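Local coordinates for high choriolytic enzyme 1 (Oryzias latipes, PDB 3VTG), which is an astacin-family zinc metalloprotease that helps break down the inner layer of the egg envelope when the fish hatches, at residues S9-K14 / N194-C199; E59-S64 / L75-G80; Q82-N87 / Q98-H103; S150-Y155 / R187-R192. All blocks are in the same frame, centred on the assembly; numbering follows the deposited sequence.

Contact 1 of 4, residues S9-K14 / N194-C199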
# COMPACT_ATOMS: atom_id res chain seq x y z
N SER A 9 -0.19 3.77 -18.51
CA SER A 9 1.04 4.55 -18.33
C SER A 9 1.10 4.84 -16.83
O SER A 9 2.16 5.15 -16.28
CB SER A 9 0.99 5.85 -19.13
OG SER A 9 -0.14 6.64 -18.77
N CYS A 10 -0.07 4.73 -16.20
CA CYS A 10 -0.28 4.91 -14.77
C CYS A 10 0.18 3.73 -13.92
O CYS A 10 0.36 3.87 -12.71
CB CYS A 10 -1.77 5.14 -14.51
SG CYS A 10 -2.38 6.75 -15.05
N PHE A 11 0.36 2.57 -14.55
CA PHE A 11 0.71 1.35 -13.83
C PHE A 11 2.01 0.77 -14.37
O PHE A 11 2.46 1.14 -15.46
CB PHE A 11 -0.42 0.31 -13.95
CG PHE A 11 -1.73 0.79 -13.39
CD1 PHE A 11 -2.00 0.69 -12.03
CD2 PHE A 11 -2.70 1.34 -14.23
CE1 PHE A 11 -3.21 1.14 -11.51
CE2 PHE A 11 -3.91 1.78 -13.71
CZ PHE A 11 -4.17 1.68 -12.35
N TRP A 12 2.63 -0.12 -13.60
CA TRP A 12 3.87 -0.76 -14.03
C TRP A 12 3.63 -1.66 -15.20
O TRP A 12 2.58 -2.30 -15.30
CB TRP A 12 4.53 -1.49 -12.86
CG TRP A 12 4.90 -0.51 -11.78
CD1 TRP A 12 4.15 -0.17 -10.66
CD2 TRP A 12 6.10 0.33 -11.72
NE1 TRP A 12 4.80 0.79 -9.92
CE2 TRP A 12 5.97 1.13 -10.50
CE3 TRP A 12 7.23 0.49 -12.52
CZ2 TRP A 12 6.94 2.04 -10.12
CZ3 TRP A 12 8.20 1.41 -12.12
CH2 TRP A 12 8.06 2.17 -10.95
N LYS A 13 4.58 -1.69 -16.13
CA LYS A 13 4.44 -2.41 -17.38
C LYS A 13 4.54 -3.92 -17.21
O LYS A 13 5.39 -4.42 -16.48
CB LYS A 13 5.50 -1.94 -18.38
CG LYS A 13 5.17 -0.62 -19.06
CD LYS A 13 6.29 -0.15 -19.99
CE LYS A 13 6.70 -1.22 -21.00
NZ LYS A 13 5.58 -1.75 -21.82
N LYS A 14 3.64 -4.64 -17.88
CA LYS A 14 3.69 -6.09 -17.91
C LYS A 14 4.44 -6.56 -19.15
O LYS A 14 4.14 -6.12 -20.27
CB LYS A 14 2.28 -6.67 -17.86
CG LYS A 14 2.23 -8.18 -17.68
CD LYS A 14 1.11 -8.57 -16.74
CE LYS A 14 0.69 -10.02 -16.92
NZ LYS A 14 -0.17 -10.17 -18.12
N ASN A 194 -3.23 -9.49 -8.61
CA ASN A 194 -3.34 -10.42 -9.73
C ASN A 194 -4.39 -10.00 -10.77
O ASN A 194 -4.19 -10.20 -11.96
CB ASN A 194 -3.59 -11.85 -9.24
CG ASN A 194 -2.37 -12.45 -8.57
OD1 ASN A 194 -2.49 -13.31 -7.69
ND2 ASN A 194 -1.19 -12.01 -8.98
N VAL A 195 -5.49 -9.42 -10.31
CA VAL A 195 -6.52 -8.92 -11.22
C VAL A 195 -6.05 -7.66 -11.95
O VAL A 195 -6.14 -7.57 -13.17
CB VAL A 195 -7.87 -8.68 -10.50
CG1 VAL A 195 -8.88 -8.05 -11.44
CG2 VAL A 195 -8.43 -9.99 -9.95
N LEU A 196 -5.51 -6.69 -11.20
CA LEU A 196 -5.05 -5.43 -11.78
C LEU A 196 -3.95 -5.64 -12.83
O LEU A 196 -3.98 -5.03 -13.90
CB LEU A 196 -4.58 -4.47 -10.69
CG LEU A 196 -4.12 -3.07 -11.12
CD1 LEU A 196 -5.25 -2.27 -11.76
CD2 LEU A 196 -3.54 -2.30 -9.95
N TYR A 197 -3.00 -6.51 -12.51
CA TYR A 197 -1.87 -6.76 -13.39
C TYR A 197 -2.04 -8.00 -14.27
O TYR A 197 -1.11 -8.41 -14.95
CB TYR A 197 -0.56 -6.80 -12.59
CG TYR A 197 -0.15 -5.41 -12.16
CD1 TYR A 197 0.55 -4.58 -13.03
CD2 TYR A 197 -0.48 -4.92 -10.90
CE1 TYR A 197 0.91 -3.30 -12.66
CE2 TYR A 197 -0.12 -3.64 -10.51
CZ TYR A 197 0.58 -2.83 -11.40
OH TYR A 197 0.96 -1.55 -11.05
N ASN A 198 -3.25 -8.56 -14.27
CA ASN A 198 -3.59 -9.72 -15.11
C ASN A 198 -2.57 -10.86 -15.01
O ASN A 198 -2.12 -11.40 -16.02
CB ASN A 198 -3.82 -9.29 -16.57
CG ASN A 198 -4.56 -10.34 -17.38
OD1 ASN A 198 -5.44 -11.04 -16.87
ND2 ASN A 198 -4.22 -10.44 -18.66
N CYS A 199 -2.21 -11.21 -13.78
CA CYS A 199 -1.24 -12.28 -13.54
C CYS A 199 -1.87 -13.64 -13.76
O CYS A 199 -2.94 -13.95 -13.22
CB CYS A 199 -0.69 -12.20 -12.12
SG CYS A 199 0.10 -10.64 -11.66

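Contact 2 of 4, residues E59-S64 / L75-G80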
# COMPACT_ATOMS: atom_id res chain seq x y z
N GLU A 59 17.03 1.36 -16.07
CA GLU A 59 15.64 1.58 -16.49
C GLU A 59 15.19 2.99 -16.16
O GLU A 59 15.60 3.56 -15.15
CB GLU A 59 14.70 0.57 -15.82
CG GLU A 59 14.94 -0.88 -16.18
CD GLU A 59 15.89 -1.60 -15.24
OE1 GLU A 59 16.67 -0.93 -14.52
OE2 GLU A 59 15.86 -2.84 -15.21
N TYR A 60 14.35 3.56 -17.01
CA TYR A 60 13.88 4.92 -16.81
C TYR A 60 12.92 5.06 -15.62
O TYR A 60 13.09 5.95 -14.79
CB TYR A 60 13.28 5.51 -18.09
CG TYR A 60 12.60 6.83 -17.82
CD1 TYR A 60 13.34 7.95 -17.43
CD2 TYR A 60 11.22 6.95 -17.90
CE1 TYR A 60 12.72 9.15 -17.15
CE2 TYR A 60 10.59 8.15 -17.63
CZ TYR A 60 11.35 9.24 -17.25
OH TYR A 60 10.72 10.43 -16.97
N ASP A 61 11.91 4.19 -15.55
CA ASP A 61 10.95 4.20 -14.44
C ASP A 61 11.45 3.30 -13.32
O ASP A 61 11.68 2.11 -13.53
CB ASP A 61 9.57 3.72 -14.89
CG ASP A 61 9.04 4.47 -16.10
OD1 ASP A 61 9.02 5.71 -16.08
OD2 ASP A 61 8.60 3.80 -17.06
N PHE A 62 11.61 3.87 -12.13
CA PHE A 62 12.12 3.10 -11.00
C PHE A 62 11.74 3.70 -9.67
O PHE A 62 11.43 4.89 -9.57
CB PHE A 62 13.65 2.91 -11.10
CG PHE A 62 14.44 4.17 -10.87
CD1 PHE A 62 15.04 4.40 -9.63
CD2 PHE A 62 14.61 5.11 -11.88
CE1 PHE A 62 15.78 5.55 -9.41
CE2 PHE A 62 15.34 6.27 -11.66
CZ PHE A 62 15.93 6.48 -10.42
N ILE A 63 11.77 2.86 -8.63
CA ILE A 63 11.50 3.29 -7.27
C ILE A 63 12.81 3.60 -6.55
O ILE A 63 13.75 2.80 -6.58
CB ILE A 63 10.70 2.22 -6.49
CG1 ILE A 63 9.34 1.97 -7.16
CG2 ILE A 63 10.52 2.63 -5.03
CD1 ILE A 63 8.56 0.81 -6.57
N SER A 64 12.87 4.77 -5.93
CA SER A 64 14.01 5.16 -5.11
C SER A 64 13.60 5.09 -3.64
O SER A 64 12.81 5.92 -3.17
CB SER A 64 14.47 6.56 -5.48
OG SER A 64 15.55 6.97 -4.67
N LEU A 75 1.47 6.78 -5.65
CA LEU A 75 0.47 5.82 -6.12
C LEU A 75 0.69 5.45 -7.58
O LEU A 75 0.56 6.29 -8.47
CB LEU A 75 -0.94 6.40 -5.97
CG LEU A 75 -1.75 6.18 -4.70
CD1 LEU A 75 -3.04 6.97 -4.81
CD2 LEU A 75 -2.04 4.70 -4.51
N GLY A 76 1.00 4.18 -7.83
CA GLY A 76 1.21 3.69 -9.19
C GLY A 76 2.56 4.12 -9.76
O GLY A 76 3.41 4.63 -9.03
N ARG A 77 2.75 3.89 -11.06
CA ARG A 77 3.95 4.33 -11.76
C ARG A 77 3.80 5.79 -12.17
O ARG A 77 2.88 6.15 -12.91
CB ARG A 77 4.23 3.45 -12.99
CG ARG A 77 5.37 3.95 -13.88
CD ARG A 77 5.81 2.92 -14.92
NE ARG A 77 4.74 2.58 -15.86
CZ ARG A 77 4.81 2.73 -17.19
NH1 ARG A 77 5.91 3.20 -17.77
NH2 ARG A 77 3.77 2.38 -17.93
N LYS A 78 4.71 6.63 -11.68
CA LYS A 78 4.63 8.07 -11.89
C LYS A 78 5.47 8.54 -13.07
O LYS A 78 5.27 9.65 -13.57
CB LYS A 78 5.07 8.83 -10.63
CG LYS A 78 4.28 8.47 -9.37
CD LYS A 78 2.82 8.87 -9.47
CE LYS A 78 2.64 10.38 -9.40
NZ LYS A 78 1.21 10.77 -9.33
N GLY A 79 6.39 7.70 -13.52
CA GLY A 79 7.29 8.07 -14.61
C GLY A 79 8.62 8.57 -14.07
O GLY A 79 8.67 9.54 -13.31
N GLY A 80 9.69 7.90 -14.46
CA GLY A 80 11.03 8.25 -13.99
C GLY A 80 11.28 7.83 -12.56
O GLY A 80 10.75 6.82 -12.09

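Contact 3 of 4, residues Q82-N87 / Q98-H103. With ZN (zinc ion), chain B.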
# COMPACT_ATOMS: atom_id res chain seq x y z
N GLN A 82 10.70 7.74 -8.84
CA GLN A 82 9.67 8.01 -7.84
C GLN A 82 10.13 7.51 -6.48
O GLN A 82 10.67 6.41 -6.36
CB GLN A 82 8.31 7.41 -8.24
CG GLN A 82 8.22 5.90 -8.20
CD GLN A 82 6.89 5.42 -8.75
OE1 GLN A 82 6.65 5.49 -9.96
NE2 GLN A 82 6.03 4.93 -7.87
N GLU A 83 9.91 8.33 -5.46
CA GLU A 83 10.39 8.01 -4.13
C GLU A 83 9.40 7.17 -3.32
O GLU A 83 8.18 7.28 -3.48
CB GLU A 83 10.81 9.27 -3.37
CG GLU A 83 12.11 9.88 -3.91
CD GLU A 83 12.70 10.97 -3.03
OE1 GLU A 83 11.99 11.54 -2.18
OE2 GLU A 83 13.90 11.28 -3.22
N LEU A 84 9.97 6.32 -2.48
CA LEU A 84 9.23 5.55 -1.50
C LEU A 84 10.01 5.68 -0.21
O LEU A 84 11.19 5.32 -0.15
CB LEU A 84 9.10 4.08 -1.94
CG LEU A 84 8.22 3.13 -1.12
CD1 LEU A 84 7.79 1.94 -1.97
CD2 LEU A 84 8.92 2.64 0.14
N SER A 85 9.36 6.22 0.82
CA SER A 85 10.04 6.45 2.09
C SER A 85 9.81 5.33 3.08
O SER A 85 8.67 4.99 3.41
CB SER A 85 9.60 7.78 2.70
OG SER A 85 10.31 8.02 3.91
N ILE A 86 10.92 4.74 3.53
CA ILE A 86 10.93 3.84 4.67
C ILE A 86 11.83 4.49 5.71
O ILE A 86 13.05 4.31 5.70
CB ILE A 86 11.43 2.42 4.28
CG1 ILE A 86 10.52 1.78 3.22
CG2 ILE A 86 11.55 1.51 5.50
CD1 ILE A 86 9.07 1.57 3.65
N ASN A 87 11.24 5.30 6.59
CA ASN A 87 12.01 5.92 7.66
C ASN A 87 12.67 4.84 8.51
O ASN A 87 12.01 3.88 8.93
CB ASN A 87 11.15 6.83 8.53
CG ASN A 87 11.96 7.53 9.61
OD1 ASN A 87 12.08 7.02 10.73
ND2 ASN A 87 12.53 8.67 9.28
N GLN A 98 5.73 -3.79 2.79
CA GLN A 98 4.78 -4.38 1.84
C GLN A 98 3.59 -3.45 1.55
O GLN A 98 3.17 -3.32 0.40
CB GLN A 98 4.26 -5.72 2.36
CG GLN A 98 5.32 -6.82 2.43
CD GLN A 98 4.77 -8.08 3.07
OE1 GLN A 98 3.73 -8.60 2.66
NE2 GLN A 98 5.47 -8.58 4.08
N HIS A 99 3.08 -2.81 2.60
CA HIS A 99 2.02 -1.80 2.49
C HIS A 99 2.45 -0.70 1.54
O HIS A 99 1.70 -0.34 0.62
CB HIS A 99 1.71 -1.27 3.89
CG HIS A 99 0.76 -0.10 3.93
ND1 HIS A 99 -0.51 -0.21 4.39
CD2 HIS A 99 0.94 1.24 3.60
CE1 HIS A 99 -1.11 1.00 4.34
NE2 HIS A 99 -0.22 1.88 3.85
N GLU A 100 3.66 -0.18 1.72
CA GLU A 100 4.17 0.89 0.85
C GLU A 100 4.36 0.44 -0.60
O GLU A 100 4.03 1.17 -1.53
CB GLU A 100 5.47 1.48 1.40
CG GLU A 100 5.35 2.16 2.76
CD GLU A 100 4.22 3.18 2.84
OE1 GLU A 100 3.87 3.79 1.81
OE2 GLU A 100 3.69 3.37 3.95
N LEU A 101 4.88 -0.77 -0.78
CA LEU A 101 5.05 -1.34 -2.11
C LEU A 101 3.70 -1.50 -2.82
O LEU A 101 3.60 -1.32 -4.04
CB LEU A 101 5.82 -2.66 -2.05
CG LEU A 101 7.29 -2.55 -1.63
CD1 LEU A 101 7.82 -3.93 -1.24
CD2 LEU A 101 8.16 -1.92 -2.70
N ASN A 102 2.66 -1.84 -2.06
CA ASN A 102 1.30 -1.89 -2.60
C ASN A 102 0.78 -0.54 -3.09
O ASN A 102 0.09 -0.48 -4.11
CB ASN A 102 0.33 -2.53 -1.60
CG ASN A 102 0.23 -4.02 -1.78
OD1 ASN A 102 -0.40 -4.51 -2.73
ND2 ASN A 102 0.85 -4.77 -0.87
N HIS A 103 1.12 0.54 -2.38
CA HIS A 103 0.83 1.89 -2.88
C HIS A 103 1.50 2.10 -4.22
O HIS A 103 0.87 2.59 -5.16
CB HIS A 103 1.31 2.98 -1.92
CG HIS A 103 0.42 3.21 -0.73
ND1 HIS A 103 -0.92 3.32 -0.81
CD2 HIS A 103 0.74 3.42 0.61
CE1 HIS A 103 -1.43 3.56 0.41
NE2 HIS A 103 -0.41 3.62 1.28
ZN ZN B . -0.50 3.87 3.38
O HOH W 1 1.42 4.78 3.45
O HOH W 2 -0.34 4.38 5.62

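Contact 4 of 4, residues S150-Y155 / R187-R192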
# COMPACT_ATOMS: atom_id res chain seq x y z
N SER A 150 -9.41 -7.08 6.84
CA SER A 150 -8.10 -7.67 7.11
C SER A 150 -7.01 -7.25 6.13
O SER A 150 -5.89 -7.76 6.20
CB SER A 150 -8.20 -9.20 7.17
OG SER A 150 -8.25 -9.78 5.88
N SER A 151 -7.33 -6.33 5.22
CA SER A 151 -6.36 -5.84 4.24
C SER A 151 -5.17 -5.16 4.91
O SER A 151 -5.34 -4.40 5.87
CB SER A 151 -7.01 -4.86 3.26
OG SER A 151 -6.02 -4.23 2.46
N ILE A 152 -3.98 -5.39 4.37
CA ILE A 152 -2.77 -4.71 4.82
C ILE A 152 -2.85 -3.20 4.54
O ILE A 152 -2.03 -2.43 5.02
CB ILE A 152 -1.51 -5.35 4.16
CG1 ILE A 152 -0.26 -5.13 5.03
CG2 ILE A 152 -1.33 -4.85 2.72
CD1 ILE A 152 0.97 -5.87 4.54
N MET A 153 -3.87 -2.80 3.78
CA MET A 153 -4.08 -1.39 3.43
C MET A 153 -5.10 -0.67 4.32
O MET A 153 -5.36 0.51 4.14
CB MET A 153 -4.50 -1.26 1.96
CG MET A 153 -3.57 -1.93 0.96
SD MET A 153 -1.83 -1.47 1.15
CE MET A 153 -1.85 0.22 0.56
N HIS A 154 -5.68 -1.39 5.29
CA HIS A 154 -6.68 -0.80 6.18
C HIS A 154 -6.03 -0.14 7.36
O HIS A 154 -5.20 -0.75 8.03
CB HIS A 154 -7.66 -1.86 6.66
CG HIS A 154 -9.01 -1.32 7.06
ND1 HIS A 154 -9.17 -0.42 8.05
CD2 HIS A 154 -10.28 -1.57 6.55
CE1 HIS A 154 -10.48 -0.12 8.17
NE2 HIS A 154 -11.16 -0.82 7.25
N TYR A 155 -6.40 1.11 7.62
CA TYR A 155 -5.98 1.81 8.84
C TYR A 155 -6.48 1.08 10.09
O TYR A 155 -7.56 0.47 10.08
CB TYR A 155 -6.57 3.22 8.87
CG TYR A 155 -5.79 4.32 8.17
CD1 TYR A 155 -4.73 4.04 7.30
CD2 TYR A 155 -6.15 5.65 8.36
CE1 TYR A 155 -4.04 5.07 6.66
CE2 TYR A 155 -5.47 6.68 7.74
CZ TYR A 155 -4.42 6.39 6.89
OH TYR A 155 -3.75 7.42 6.27
N ARG A 187 -5.71 -12.34 1.56
CA ARG A 187 -6.14 -13.01 0.34
C ARG A 187 -6.61 -12.01 -0.71
O ARG A 187 -6.22 -12.10 -1.88
CB ARG A 187 -7.24 -14.02 0.66
CG ARG A 187 -7.59 -14.96 -0.49
CD ARG A 187 -8.86 -14.56 -1.18
NE ARG A 187 -10.02 -14.66 -0.30
CZ ARG A 187 -11.25 -14.93 -0.71
NH1 ARG A 187 -11.49 -15.14 -1.99
NH2 ARG A 187 -12.24 -14.99 0.17
N TRP A 188 -7.43 -11.04 -0.30
CA TRP A 188 -7.90 -10.03 -1.24
C TRP A 188 -6.82 -9.09 -1.70
O TRP A 188 -6.83 -8.69 -2.86
CB TRP A 188 -9.12 -9.27 -0.70
CG TRP A 188 -10.35 -10.13 -0.67
CD1 TRP A 188 -11.09 -10.51 0.45
CD2 TRP A 188 -11.03 -10.77 -1.81
NE1 TRP A 188 -12.15 -11.31 0.09
CE2 TRP A 188 -12.17 -11.51 -1.25
CE3 TRP A 188 -10.82 -10.81 -3.19
CZ2 TRP A 188 -13.05 -12.23 -2.05
CZ3 TRP A 188 -11.71 -11.54 -3.98
CH2 TRP A 188 -12.80 -12.23 -3.43
N ASP A 189 -5.86 -8.76 -0.84
CA ASP A 189 -4.69 -7.97 -1.26
C ASP A 189 -3.99 -8.65 -2.45
O ASP A 189 -3.71 -8.00 -3.46
CB ASP A 189 -3.68 -7.79 -0.13
CG ASP A 189 -4.17 -6.86 0.99
OD1 ASP A 189 -4.94 -5.91 0.72
OD2 ASP A 189 -3.73 -7.09 2.14
N ILE A 190 -3.72 -9.95 -2.31
CA ILE A 190 -3.04 -10.73 -3.34
C ILE A 190 -3.90 -10.84 -4.61
O ILE A 190 -3.41 -10.64 -5.72
CB ILE A 190 -2.63 -12.12 -2.80
CG1 ILE A 190 -1.53 -11.99 -1.73
CG2 ILE A 190 -2.20 -13.07 -3.92
CD1 ILE A 190 -0.21 -11.43 -2.22
N THR A 191 -5.19 -11.14 -4.43
CA THR A 191 -6.12 -11.26 -5.55
C THR A 191 -6.17 -9.96 -6.35
O THR A 191 -6.14 -9.98 -7.58
CB THR A 191 -7.52 -11.67 -5.06
OG1 THR A 191 -7.44 -12.94 -4.41
CG2 THR A 191 -8.51 -11.77 -6.23
N ARG A 192 -6.24 -8.83 -5.65
CA ARG A 192 -6.30 -7.52 -6.30
C ARG A 192 -5.09 -7.23 -7.19
O ARG A 192 -5.25 -6.74 -8.30
CB ARG A 192 -6.46 -6.41 -5.26
CG ARG A 192 -7.83 -6.35 -4.62
CD ARG A 192 -7.77 -5.58 -3.33
NE ARG A 192 -9.04 -5.59 -2.62
CZ ARG A 192 -9.24 -5.06 -1.42
NH1 ARG A 192 -8.24 -4.47 -0.77
NH2 ARG A 192 -10.44 -5.12 -0.86

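Contact 1 of 4, residues S9-K14 / N194-C199
The Y197 ring meets both F11 and W12, and with L196 it makes the apolar contact between the N-terminal loop and the end of the last helix. Its CE1 lies 4.1 Å from F11 CB and equally far from W12 CB. W12 and Y197 run side by side in the same direction, the phenol OH sitting at the indole edge, 3.5 Å from W12 CD1. The preceding residue, L196, places its two methyls on F11: CD1 over a face of the ring and CD2 3.8 Å from F11 CE1, the two side chains meeting nearly at right angles.

Polar contacts across the pair are weak. W12 N points at Y197 OH over 3.4 Å, approaching in the plane of the phenol ring; the same hydroxyl is bonded to the carbonyl of L105, while W12 NE1 is held by that of A104. K14, its CG opposite the backbone N (chi1 -171°) and its chain bent farther out, brings NZ to the helix end, where it makes a weak 3.1 Å bond to N198 O.

N198, at positive phi, is the C-prime residue of a Schellman motif closing helix 187-196, with C199 N bonded to N194 O at 2.9 Å. The adjoining disulfide of C199 with C50 ties this end covalently to the fold. Cohesion therefore comes chiefly from aromatic and aliphatic packing, with the buried phenol oxygen satisfied mainly by L105.

Contact 2 of 4, residues E59-S64 / L75-G80
A mixed polar and CH-pi contact, made by Y60 and D61 with R77 and G80, joins the lead-in to strand 62-66 with the glycine-rich loop that enters strand 81-86, its neighbour in the five-stranded sheet of this astacin-family domain. The carboxylate of D61 does much of the joining. Its OD1 receives G80 N on the anti lone pair, a nearly straight bond of 2.8 Å (167°), while OD2 forms a salt bridge with R77 NH1, also 2.8 Å. The guanidinium offers its edge, but the donor stands well above the carboxylate plane, and the two flat groups are turned 69° apart. A bend at chi3 (62°) swings the arginine tip round to D61; its NE and NH2 bond to the carbonyls of F11 and S8 in the N-terminal loop.

Y60 covers the same loop. G80 CA sits over one face of its ring, 3.7 Å from the centroid, in a CH-pi contact, and also approaches Y60 O at 3.2 Å as a CA-H...O contact. A side chain on G80 would collide with Y60 OH, and the positive phi there favours glycine as well. Beyond it, F62 N donates to G80 O at 3.1 Å, a backbone link at the start of the paired strands.

With each carboxylate oxygen of D61 engaged, the acid is probably kept ionised, and R77 carries the connection from this loop to the N-terminal segment.

Contact 3 of 4, residues Q82-N87 / Q98-H103
L84 meets the active-site helix with both of its methyls: CD2 rests 3.9 Å from E100 CB, and CD1 lies at the same distance from L101 CD2, those two leucines crossing at about a right angle. With CG opposite the backbone N (chi1 -173°), the isobutyl group is carried out from the strand to the helix. I86 adds its CD1, 3.9 Å from E100 CG, the two side chains sliding past each other in opposite directions. The aliphatic part of E100 is thus touched by both strand residues, while a bend at chi2 (-51°) turns its carboxylate toward the metal. There OE2 accepts a hydrogen bond of 2.7 Å from water 1, a zinc ligand.

This is the HExxH helix of the metzincin-type zinc peptidases, its 98-103 part running nearly antiparallel (162°) to strand 82-86. H99 NE2 and H103 NE2 each bind zinc at 2.1 Å, joined by H109 and two waters; E100 is the predicted catalytic residue. An alanine in place of L84 would take away both methyls and is likely to leave a gap beside E100 CB and L101 CD2, giving the glutamate stem more room to shift.

Farther out, H99 ND1 is bonded to the carbonyl of I152 and H103 ND1 to that of F107, which fixes how the two rings are turned. N102 ND2 reaches back 3.0 Å to Q98 O, joining N102 N there from the opposite face of that carbonyl. Strand 71-73 also packs on E100, through C71 and S73, and helix 32-43 touches L101 through M42.

Contact 4 of 4, residues S150-Y155 / R187-R192
S151 to H154 form a type I beta turn, closed by H154 N to S151 O, whose first two residues face D189 near the start of helix 187-196. D189 uses its carboxylate as a two-pronged acceptor: OD1 takes the hydroxyl of S151 OG at 2.6 Å, and OD2 takes I152 N at 2.8 Å, almost straight at 172°. Both donors arrive on syn lone pairs, so the flat group is fixed by two bonds in its rotation. S151 holds OG opposite its backbone N (chi1 171°), where it can also accept M153 N at 2.9 Å and complete an ST turn. I152 crosses D189 at about a right angle, its CG2 3.3 Å from D189 OD2.

The turn holds M153, the methionine of the Met-turn that lies beneath the zinc site in metzincins such as astacin. Its CB points toward the helix bearing D189, but the thioether bends the other way, to H99, N102 and H103 of the zinc-binding helix. Replacing D189 with an alanine would probably leave S151 OG and I152 N without their buried acceptor and let the start of the Met-turn shift.

D189 OD2 has a further donor, S186 N, just before the helix. R192 is near as well, though its NH1 stands a long 3.9 Å from D189 OD1, with the oxygen far out of the guanidinium plane, so only charge is felt. Its firm partners are E110, through a salt bridge, and T145. At the other end of the turn, H154 ND1 donates to Y155 O at 2.7 Å, in the carbonyl plane.

Overall arrangement
Contact 3 carries the zinc, and each of the other three touches contact 3. Contact 4 lies on it directly: M153 CE packs 3.4 Å from H103 CE1, and the nearest M153 side-chain atom is about 5 Å from the zinc. Contact 2 shares the sheet with contact 3, S64 N bonding to Q82 O at 2.8 Å, and meets contact 1 through R77, whose N is 2.9 Å from C10 O. In contact 1 the W12 and H103 side chains are about 9 Å apart at their nearest atoms. Helix 187-196 serves contacts 4 and 1 in turn, although their centres are about 17 Å apart. Contacts 2 and 4 do not touch and fall on opposite sides of the chain's centre.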